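Local coordinates for protein prolyl-ACP dehydrogenase (Oscillatoria sp., PDB 4IRN) that oxidises prolyl groups carried on an acyl carrier protein, an FAD-dependent step in the biosynthesis of the cyanotoxin anatoxin-a, at residues A[61-69]-A[382-392]; A[86-94]-A[128-136]. All coordinates share one frame; numbering follows the deposited sequence.

Contact 1: A[61-69]-A[382-392]; sequences SDLIKNDKE and TNTELERELRD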
loop_
_atom_site.group_PDB
_atom_site.type_symbol
_atom_site.label_atom_id
_atom_site.label_comp_id
_atom_site.label_asym_id
_atom_site.label_seq_id
_atom_site.Cartn_x
_atom_site.Cartn_y
_atom_site.Cartn_z
ATOM N N SER A 61 -4.548 36.115 7.036
ATOM C CA SER A 61 -3.328 36.548 6.362
ATOM C C SER A 61 -3.455 36.289 4.868
ATOM O O SER A 61 -4.348 35.553 4.438
ATOM C CB SER A 61 -2.105 35.837 6.941
ATOM O OG SER A 61 -2.183 34.429 6.796
ATOM N N ASP A 62 -2.581 36.922 4.071
ATOM C CA ASP A 62 -2.524 36.746 2.622
ATOM C C ASP A 62 -1.593 35.572 2.412
ATOM O O ASP A 62 -0.416 35.756 2.064
ATOM C CB ASP A 62 -2.002 38.023 1.948
ATOM C CG ASP A 62 -2.081 38.051 0.424
ATOM O OD1 ASP A 62 -2.471 37.021 -0.179
ATOM O OD2 ASP A 62 -1.719 39.095 -0.171
ATOM N N LEU A 63 -2.105 34.358 2.722
ATOM C CA LEU A 63 -1.339 33.116 2.679
ATOM C C LEU A 63 -0.696 32.731 1.366
ATOM O O LEU A 63 0.385 32.164 1.386
ATOM C CB LEU A 63 -2.081 31.929 3.287
ATOM C CG LEU A 63 -1.564 31.422 4.623
ATOM C CD1 LEU A 63 -2.247 30.137 4.971
ATOM C CD2 LEU A 63 -0.055 31.170 4.634
ATOM N N ILE A 64 -1.340 33.037 0.217
ATOM C CA ILE A 64 -0.756 32.744 -1.090
ATOM C C ILE A 64 0.531 33.584 -1.245
ATOM O O ILE A 64 1.567 33.039 -1.636
ATOM C CB ILE A 64 -1.779 32.931 -2.254
ATOM C CG1 ILE A 64 -2.955 31.912 -2.142
ATOM C CG2 ILE A 64 -1.078 32.848 -3.633
ATOM C CD1 ILE A 64 -4.206 32.252 -2.906
ATOM N N LYS A 65 0.476 34.873 -0.837
ATOM C CA LYS A 65 1.599 35.811 -0.876
ATOM C C LYS A 65 2.708 35.456 0.132
ATOM O O LYS A 65 3.878 35.421 -0.260
ATOM C CB LYS A 65 1.107 37.249 -0.661
ATOM C CG LYS A 65 2.188 38.306 -0.782
ATOM C CD LYS A 65 1.762 39.608 -0.160
ATOM C CE LYS A 65 2.716 40.715 -0.487
ATOM N NZ LYS A 65 2.496 41.248 -1.861
ATOM N N ASN A 66 2.352 35.233 1.420
ATOM C CA ASN A 66 3.306 34.885 2.492
ATOM C C ASN A 66 4.086 33.596 2.180
ATOM O O ASN A 66 5.292 33.522 2.440
ATOM C CB ASN A 66 2.602 34.747 3.846
ATOM C CG ASN A 66 2.281 36.049 4.551
ATOM O OD1 ASN A 66 2.104 37.105 3.936
ATOM N ND2 ASN A 66 2.158 35.982 5.872
ATOM N N ASP A 67 3.390 32.597 1.606
ATOM C CA ASP A 67 4.013 31.339 1.228
ATOM C C ASP A 67 4.991 31.555 0.060
ATOM O O ASP A 67 6.131 31.091 0.131
ATOM C CB ASP A 67 2.946 30.293 0.873
ATOM C CG ASP A 67 3.521 28.981 0.386
ATOM O OD1 ASP A 67 3.902 28.148 1.237
ATOM O OD2 ASP A 67 3.616 28.798 -0.845
ATOM N N LYS A 68 4.546 32.264 -0.996
ATOM C CA LYS A 68 5.342 32.565 -2.184
ATOM C C LYS A 68 6.578 33.410 -1.832
ATOM O O LYS A 68 7.698 33.069 -2.228
ATOM C CB LYS A 68 4.473 33.272 -3.238
ATOM C CG LYS A 68 5.123 33.403 -4.607
ATOM C CD LYS A 68 4.195 34.123 -5.576
ATOM C CE LYS A 68 4.837 34.342 -6.931
ATOM N NZ LYS A 68 3.915 35.019 -7.882
ATOM N N GLU A 69 6.369 34.490 -1.069
ATOM C CA GLU A 69 7.414 35.442 -0.691
ATOM C C GLU A 69 8.237 35.055 0.556
ATOM O O GLU A 69 9.218 35.740 0.868
ATOM C CB GLU A 69 6.817 36.852 -0.553
ATOM C CG GLU A 69 6.288 37.423 -1.860
ATOM C CD GLU A 69 5.692 38.814 -1.774
ATOM O OE1 GLU A 69 6.063 39.580 -0.853
ATOM O OE2 GLU A 69 4.845 39.137 -2.639
ATOM N N THR A 382 -2.519 27.022 -7.702
ATOM C CA THR A 382 -2.039 27.800 -6.548
ATOM C C THR A 382 -3.171 28.442 -5.730
ATOM O O THR A 382 -3.171 28.329 -4.507
ATOM C CB THR A 382 -0.981 28.847 -6.994
ATOM O OG1 THR A 382 0.131 28.184 -7.590
ATOM C CG2 THR A 382 -0.478 29.721 -5.848
ATOM N N ASN A 383 -4.124 29.103 -6.407
ATOM C CA ASN A 383 -5.239 29.810 -5.774
ATOM C C ASN A 383 -6.251 28.921 -5.012
ATOM O O ASN A 383 -7.036 29.450 -4.226
ATOM C CB ASN A 383 -5.937 30.732 -6.771
ATOM C CG ASN A 383 -5.146 31.955 -7.178
ATOM O OD1 ASN A 383 -4.080 32.265 -6.631
ATOM N ND2 ASN A 383 -5.685 32.701 -8.137
ATOM N N THR A 384 -6.215 27.590 -5.220
ATOM C CA THR A 384 -7.078 26.607 -4.543
ATOM C C THR A 384 -6.573 26.324 -3.101
ATOM O O THR A 384 -7.367 25.995 -2.228
ATOM C CB THR A 384 -7.249 25.360 -5.438
ATOM O OG1 THR A 384 -7.709 25.769 -6.722
ATOM C CG2 THR A 384 -8.247 24.353 -4.881
ATOM N N GLU A 385 -5.247 26.474 -2.882
ATOM C CA GLU A 385 -4.503 26.353 -1.618
ATOM C C GLU A 385 -4.294 24.938 -1.077
ATOM O O GLU A 385 -3.612 24.781 -0.058
ATOM C CB GLU A 385 -5.028 27.301 -0.517
ATOM C CG GLU A 385 -5.068 28.780 -0.902
ATOM C CD GLU A 385 -6.110 29.595 -0.168
ATOM O OE1 GLU A 385 -7.315 29.277 -0.308
ATOM O OE2 GLU A 385 -5.732 30.598 0.476
ATOM N N LEU A 386 -4.845 23.907 -1.757
ATOM C CA LEU A 386 -4.687 22.505 -1.334
ATOM C C LEU A 386 -3.266 22.019 -1.578
ATOM O O LEU A 386 -2.774 21.144 -0.860
ATOM C CB LEU A 386 -5.702 21.587 -2.042
ATOM C CG LEU A 386 -7.174 21.794 -1.706
ATOM C CD1 LEU A 386 -8.035 21.069 -2.674
ATOM C CD2 LEU A 386 -7.497 21.360 -0.290
ATOM N N GLU A 387 -2.613 22.596 -2.619
ATOM C CA GLU A 387 -1.253 22.269 -3.021
ATOM C C GLU A 387 -0.246 22.644 -1.915
ATOM O O GLU A 387 0.629 21.841 -1.589
ATOM C CB GLU A 387 -0.916 22.896 -4.398
ATOM C CG GLU A 387 -0.852 24.420 -4.466
ATOM C CD GLU A 387 0.548 25.011 -4.475
ATOM O OE1 GLU A 387 1.512 24.252 -4.726
ATOM O OE2 GLU A 387 0.687 26.232 -4.234
ATOM N N ARG A 388 -0.415 23.841 -1.297
ATOM C CA ARG A 388 0.420 24.339 -0.204
ATOM C C ARG A 388 0.319 23.380 0.997
ATOM O O ARG A 388 1.345 23.060 1.607
ATOM C CB ARG A 388 -0.008 25.754 0.196
ATOM C CG ARG A 388 0.766 26.330 1.385
ATOM C CD ARG A 388 0.373 27.754 1.739
ATOM N NE ARG A 388 -1.015 27.868 2.202
ATOM C CZ ARG A 388 -1.974 28.505 1.540
ATOM N NH1 ARG A 388 -1.710 29.100 0.385
ATOM N NH2 ARG A 388 -3.201 28.565 2.036
ATOM N N GLU A 389 -0.914 22.904 1.308
ATOM C CA GLU A 389 -1.185 21.963 2.391
ATOM C C GLU A 389 -0.280 20.733 2.282
ATOM O O GLU A 389 0.339 20.362 3.283
ATOM C CB GLU A 389 -2.674 21.552 2.423
ATOM C CG GLU A 389 -3.657 22.689 2.685
ATOM C CD GLU A 389 -3.582 23.390 4.033
ATOM O OE1 GLU A 389 -3.034 22.800 4.993
ATOM O OE2 GLU A 389 -4.071 24.540 4.129
ATOM N N LEU A 390 -0.157 20.143 1.049
ATOM C CA LEU A 390 0.706 18.978 0.787
ATOM C C LEU A 390 2.184 19.323 0.969
ATOM O O LEU A 390 2.905 18.560 1.623
ATOM C CB LEU A 390 0.447 18.368 -0.606
ATOM C CG LEU A 390 1.343 17.179 -1.026
ATOM C CD1 LEU A 390 1.184 15.968 -0.089
ATOM C CD2 LEU A 390 1.076 16.776 -2.463
ATOM N N ARG A 391 2.629 20.477 0.405
ATOM C CA ARG A 391 4.005 20.976 0.505
ATOM C C ARG A 391 4.429 21.126 1.972
ATOM O O ARG A 391 5.547 20.748 2.321
ATOM C CB ARG A 391 4.173 22.312 -0.237
ATOM C CG ARG A 391 4.154 22.193 -1.765
ATOM C CD ARG A 391 4.685 23.442 -2.458
ATOM N NE ARG A 391 3.686 24.510 -2.528
ATOM C CZ ARG A 391 3.662 25.576 -1.730
ATOM N NH1 ARG A 391 4.589 25.735 -0.792
ATOM N NH2 ARG A 391 2.713 26.490 -1.863
ATOM N N ASP A 392 3.516 21.628 2.828
ATOM C CA ASP A 392 3.743 21.810 4.264
ATOM C C ASP A 392 3.786 20.475 4.998
ATOM O O ASP A 392 4.624 20.294 5.878
ATOM C CB ASP A 392 2.672 22.732 4.891
ATOM C CG ASP A 392 2.572 24.146 4.330
ATOM O OD1 ASP A 392 3.526 24.590 3.646
ATOM O OD2 ASP A 392 1.537 24.808 4.571
HETATM O O HOH W 1 4.414 27.066 3.328
#
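I64 and N383 bring the two backbones closest at one end of the contact, with 7.1 Å between their CA atoms; D67 and R388 follow at 8.0 Å CA to CA. The axes of helix segments 63-69 and 386-392 run 42° apart and approach to 11.6 Å, a gap filled by I64 and L63 and bridged by the D67, R388 and R391 side chains. I64 spreads its branches over the 3-10 segment and the residue before the helix: I64 CG2 lies 3.9 Å from T382 CG2, I64 CG1 packs 4.0 Å from E385 CG, and CD1 reaches N383. L63 covers the R388 guanidinium, its CB over one face near the rim and L63 CD1 3.5 Å from R388 NH2, while E385 OE2 lies at the guanidinium edge in a long salt bridge. R388 then turns its aliphatic CG and CD past the D67 carboxylate. D67 holds CG anti to its backbone N (chi1 176°), which sends the carboxylate to R391. R391 NH1 meets the syn lone pair of D67 OD1 nearly straight, at 163°, while R391 NH2 reaches D67 OD2 at 2.7 Å, from above the carboxylate plane. The same guanidinium binds E387 side-on, with R391 NE 3.1 Å from E387 OE1, so two acidic groups fix its rotation and probably offset its positive charge. R391 NH1 also donates to M239 O of its own chain, and M239 of the second subunit packs on R391 and E387. The result is a salt-bridge network across a domain interface, joining the N-terminal helical domain to the C-terminal one of the acyl-CoA dehydrogenase fold.

Contact 2: A[86-94]-A[128-136]; sequences HGWPIPARY and IWACEMPLL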
loop_
_atom_site.group_PDB
_atom_site.type_symbol
_atom_site.label_atom_id
_atom_site.label_comp_id
_atom_site.label_asym_id
_atom_site.label_seq_id
_atom_site.Cartn_x
_atom_site.Cartn_y
_atom_site.Cartn_z
ATOM N N HIS A 86 1.318 29.980 23.771
ATOM C CA HIS A 86 2.657 29.648 24.268
ATOM C C HIS A 86 2.669 29.196 25.729
ATOM O O HIS A 86 3.415 28.279 26.068
ATOM C CB HIS A 86 3.606 30.833 24.066
ATOM C CG HIS A 86 3.654 31.333 22.655
ATOM N ND1 HIS A 86 2.550 31.911 22.051
ATOM C CD2 HIS A 86 4.679 31.344 21.777
ATOM C CE1 HIS A 86 2.935 32.248 20.833
ATOM N NE2 HIS A 86 4.204 31.918 20.618
ATOM N N GLY A 87 1.819 29.815 26.553
ATOM C CA GLY A 87 1.699 29.518 27.973
ATOM C C GLY A 87 0.819 28.336 28.333
ATOM O O GLY A 87 0.767 27.970 29.512
ATOM N N TRP A 88 0.111 27.729 27.338
ATOM C CA TRP A 88 -0.804 26.594 27.551
ATOM C C TRP A 88 -0.264 25.461 28.444
ATOM O O TRP A 88 -0.937 25.141 29.420
ATOM C CB TRP A 88 -1.412 26.055 26.235
ATOM C CG TRP A 88 -2.473 26.907 25.598
ATOM C CD1 TRP A 88 -3.140 27.951 26.165
ATOM C CD2 TRP A 88 -3.039 26.729 24.295
ATOM N NE1 TRP A 88 -4.059 28.461 25.281
ATOM C CE2 TRP A 88 -4.022 27.726 24.124
ATOM C CE3 TRP A 88 -2.801 25.827 23.240
ATOM C CZ2 TRP A 88 -4.768 27.851 22.942
ATOM C CZ3 TRP A 88 -3.540 25.952 22.072
ATOM C CH2 TRP A 88 -4.507 26.956 21.930
ATOM N N PRO A 89 0.938 24.868 28.204
ATOM C CA PRO A 89 1.417 23.818 29.117
ATOM C C PRO A 89 2.282 24.352 30.275
ATOM O O PRO A 89 2.778 23.569 31.080
ATOM C CB PRO A 89 2.223 22.907 28.186
ATOM C CG PRO A 89 2.670 23.780 27.067
ATOM C CD PRO A 89 1.897 25.065 27.095
ATOM N N ILE A 90 2.489 25.680 30.336
ATOM C CA ILE A 90 3.334 26.364 31.328
ATOM C C ILE A 90 2.540 26.729 32.591
ATOM O O ILE A 90 1.441 27.288 32.465
ATOM C CB ILE A 90 4.029 27.624 30.707
ATOM C CG1 ILE A 90 4.573 27.375 29.265
ATOM C CG2 ILE A 90 5.098 28.235 31.627
ATOM C CD1 ILE A 90 5.629 26.230 29.063
ATOM N N PRO A 91 3.080 26.453 33.811
ATOM C CA PRO A 91 2.349 26.848 35.031
ATOM C C PRO A 91 2.216 28.364 35.146
ATOM O O PRO A 91 3.079 29.105 34.682
ATOM C CB PRO A 91 3.160 26.241 36.181
ATOM C CG PRO A 91 4.409 25.736 35.593
ATOM C CD PRO A 91 4.365 25.793 34.118
ATOM N N ALA A 92 1.095 28.813 35.728
ATOM C CA ALA A 92 0.735 30.217 35.918
ATOM C C ALA A 92 1.788 31.035 36.687
ATOM O O ALA A 92 1.862 32.244 36.493
ATOM C CB ALA A 92 -0.625 30.319 36.585
ATOM N N ARG A 93 2.637 30.359 37.501
ATOM C CA ARG A 93 3.749 30.909 38.290
ATOM C C ARG A 93 4.761 31.643 37.387
ATOM O O ARG A 93 5.357 32.639 37.820
ATOM C CB ARG A 93 4.470 29.754 39.028
ATOM C CG ARG A 93 5.575 30.192 39.985
ATOM C CD ARG A 93 6.421 29.041 40.463
ATOM N NE ARG A 93 7.473 29.496 41.374
ATOM C CZ ARG A 93 7.347 29.551 42.696
ATOM N NH1 ARG A 93 6.207 29.194 43.276
ATOM N NH2 ARG A 93 8.359 29.964 43.448
ATOM N N TYR A 94 4.980 31.100 36.152
ATOM C CA TYR A 94 5.903 31.591 35.131
ATOM C C TYR A 94 5.137 32.338 34.032
ATOM O O TYR A 94 5.614 32.451 32.902
ATOM C CB TYR A 94 6.748 30.423 34.564
ATOM C CG TYR A 94 7.455 29.594 35.622
ATOM C CD1 TYR A 94 8.494 30.129 36.379
ATOM C CD2 TYR A 94 7.110 28.265 35.840
ATOM C CE1 TYR A 94 9.134 29.377 37.365
ATOM C CE2 TYR A 94 7.748 27.502 36.819
ATOM C CZ TYR A 94 8.756 28.064 37.582
ATOM O OH TYR A 94 9.378 27.321 38.555
ATOM N N ILE A 128 7.394 25.965 21.961
ATOM C CA ILE A 128 6.752 25.375 23.139
ATOM C C ILE A 128 7.371 24.050 23.600
ATOM O O ILE A 128 7.848 23.951 24.728
ATOM C CB ILE A 128 5.217 25.232 22.938
ATOM C CG1 ILE A 128 4.552 26.598 22.716
ATOM C CG2 ILE A 128 4.570 24.528 24.123
ATOM C CD1 ILE A 128 3.274 26.546 21.855
ATOM N N TRP A 129 7.319 23.029 22.730
ATOM C CA TRP A 129 7.754 21.663 23.032
ATOM C C TRP A 129 9.244 21.381 23.062
ATOM O O TRP A 129 9.675 20.593 23.908
ATOM C CB TRP A 129 6.987 20.619 22.205
ATOM C CG TRP A 129 5.505 20.868 22.145
ATOM C CD1 TRP A 129 4.794 21.301 21.068
ATOM C CD2 TRP A 129 4.573 20.781 23.232
ATOM N NE1 TRP A 129 3.472 21.456 21.403
ATOM C CE2 TRP A 129 3.309 21.154 22.730
ATOM C CE3 TRP A 129 4.678 20.403 24.584
ATOM C CZ2 TRP A 129 2.155 21.157 23.529
ATOM C CZ3 TRP A 129 3.539 20.422 25.380
ATOM C CH2 TRP A 129 2.296 20.799 24.854
ATOM N N ALA A 130 10.033 21.996 22.162
ATOM C CA ALA A 130 11.475 21.750 22.111
ATOM C C ALA A 130 12.333 22.735 22.916
ATOM O O ALA A 130 13.536 22.494 23.082
ATOM C CB ALA A 130 11.950 21.677 20.669
ATOM N N CYS A 131 11.729 23.833 23.414
ATOM C CA CYS A 131 12.459 24.850 24.158
ATOM C C CYS A 131 11.895 25.126 25.548
ATOM O O CYS A 131 12.636 24.992 26.524
ATOM C CB CYS A 131 12.583 26.126 23.337
ATOM S SG CYS A 131 13.247 25.871 21.674
ATOM N N GLU A 132 10.606 25.525 25.645
ATOM C CA GLU A 132 9.960 25.831 26.928
ATOM C C GLU A 132 9.860 24.606 27.838
ATOM O O GLU A 132 10.152 24.721 29.031
ATOM C CB GLU A 132 8.567 26.458 26.738
ATOM C CG GLU A 132 8.540 27.864 26.158
ATOM C CD GLU A 132 7.161 28.490 26.051
ATOM O OE1 GLU A 132 6.163 27.742 26.019
ATOM O OE2 GLU A 132 7.077 29.731 25.965
ATOM N N MET A 133 9.435 23.448 27.282
ATOM C CA MET A 133 9.286 22.194 28.031
ATOM C C MET A 133 10.582 21.650 28.675
ATOM O O MET A 133 10.559 21.434 29.889
ATOM C CB MET A 133 8.558 21.117 27.224
ATOM C CG MET A 133 7.067 21.350 27.081
ATOM S SD MET A 133 6.140 21.744 28.589
ATOM C CE MET A 133 6.496 20.326 29.619
ATOM N N PRO A 134 11.720 21.453 27.941
ATOM C CA PRO A 134 12.952 21.002 28.618
ATOM C C PRO A 134 13.441 21.981 29.701
ATOM O O PRO A 134 13.988 21.532 30.714
ATOM C CB PRO A 134 13.964 20.874 27.476
ATOM C CG PRO A 134 13.442 21.737 26.401
ATOM C CD PRO A 134 11.956 21.655 26.497
ATOM N N LEU A 135 13.229 23.308 29.499
ATOM C CA LEU A 135 13.571 24.369 30.460
ATOM C C LEU A 135 12.722 24.226 31.746
ATOM O O LEU A 135 13.251 24.370 32.846
ATOM C CB LEU A 135 13.394 25.768 29.814
ATOM C CG LEU A 135 13.532 27.035 30.685
ATOM C CD1 LEU A 135 14.890 27.124 31.354
ATOM C CD2 LEU A 135 13.317 28.276 29.852
ATOM N N LEU A 136 11.417 23.916 31.597
ATOM C CA LEU A 136 10.499 23.725 32.717
ATOM C C LEU A 136 10.883 22.491 33.558
ATOM O O LEU A 136 10.826 22.543 34.792
ATOM C CB LEU A 136 9.040 23.631 32.194
ATOM C CG LEU A 136 7.930 23.285 33.210
ATOM C CD1 LEU A 136 7.757 24.382 34.242
ATOM C CD2 LEU A 136 6.626 23.030 32.511
#
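H86 sits in the loop after helix 74-83, which lies against helix 118-138 within the N-terminal helical domain of the acyl-CoA dehydrogenase fold. H86 CA sits 3.9 Å from I128 CG1, at the start of a wider, pi-type turn in which M133 N bonds to I128 O. The H86 ring itself meets W77 and H127, and H127 also gives a weak hydrogen bond to E132 OE2. A type I turn from G87 to I90, closed by I90 N to G87 O at 3.0 Å, then presents P89 to the helix. P89 CG rests on both I128 CG2, 3.6 Å away, and W129 CH2, 3.7 Å away; P89 CB also approaches M133 SD. I128 CG2 in turn lies over the centre of the W129 ring, so P89, I128 and W129 all touch one another, while W129 NE1 bonds to N125 OD1. I90 reaches the helix crosswise: with CG1 beside its backbone N (chi1 -42°), I90 carries CD1 to within 3.8 Å of E132 CB. The P91 ring meets the end of L136, with P91 CD 3.7 Å from L136 CD1. At the end of the segment, Y94 CE2 lies 4.0 Å from that same L136 CD1 methyl.

Overall arrangement
After helix 42-58, helix 63-69 contributes one side of contact 1. The chain then passes through helix 74-83 into loop 86-94, and contact 2 closes a short loop when helix 118-138 returns to it, 34 residues on. Contact 1 closes only at 382-392, after the beta-rich middle domain and the long C-terminal helices, a separation of 313 residues. The short closure therefore lies wholly within the long one, and the two do not cross. Contact 2 joins loop 86-94 to helix 118-138 within the N-terminal domain; contact 1 ties that domain to the C-terminal one. Their centres are 30 Å apart, on opposite sides of the chain's centre, with nearest atoms about 15 Å apart.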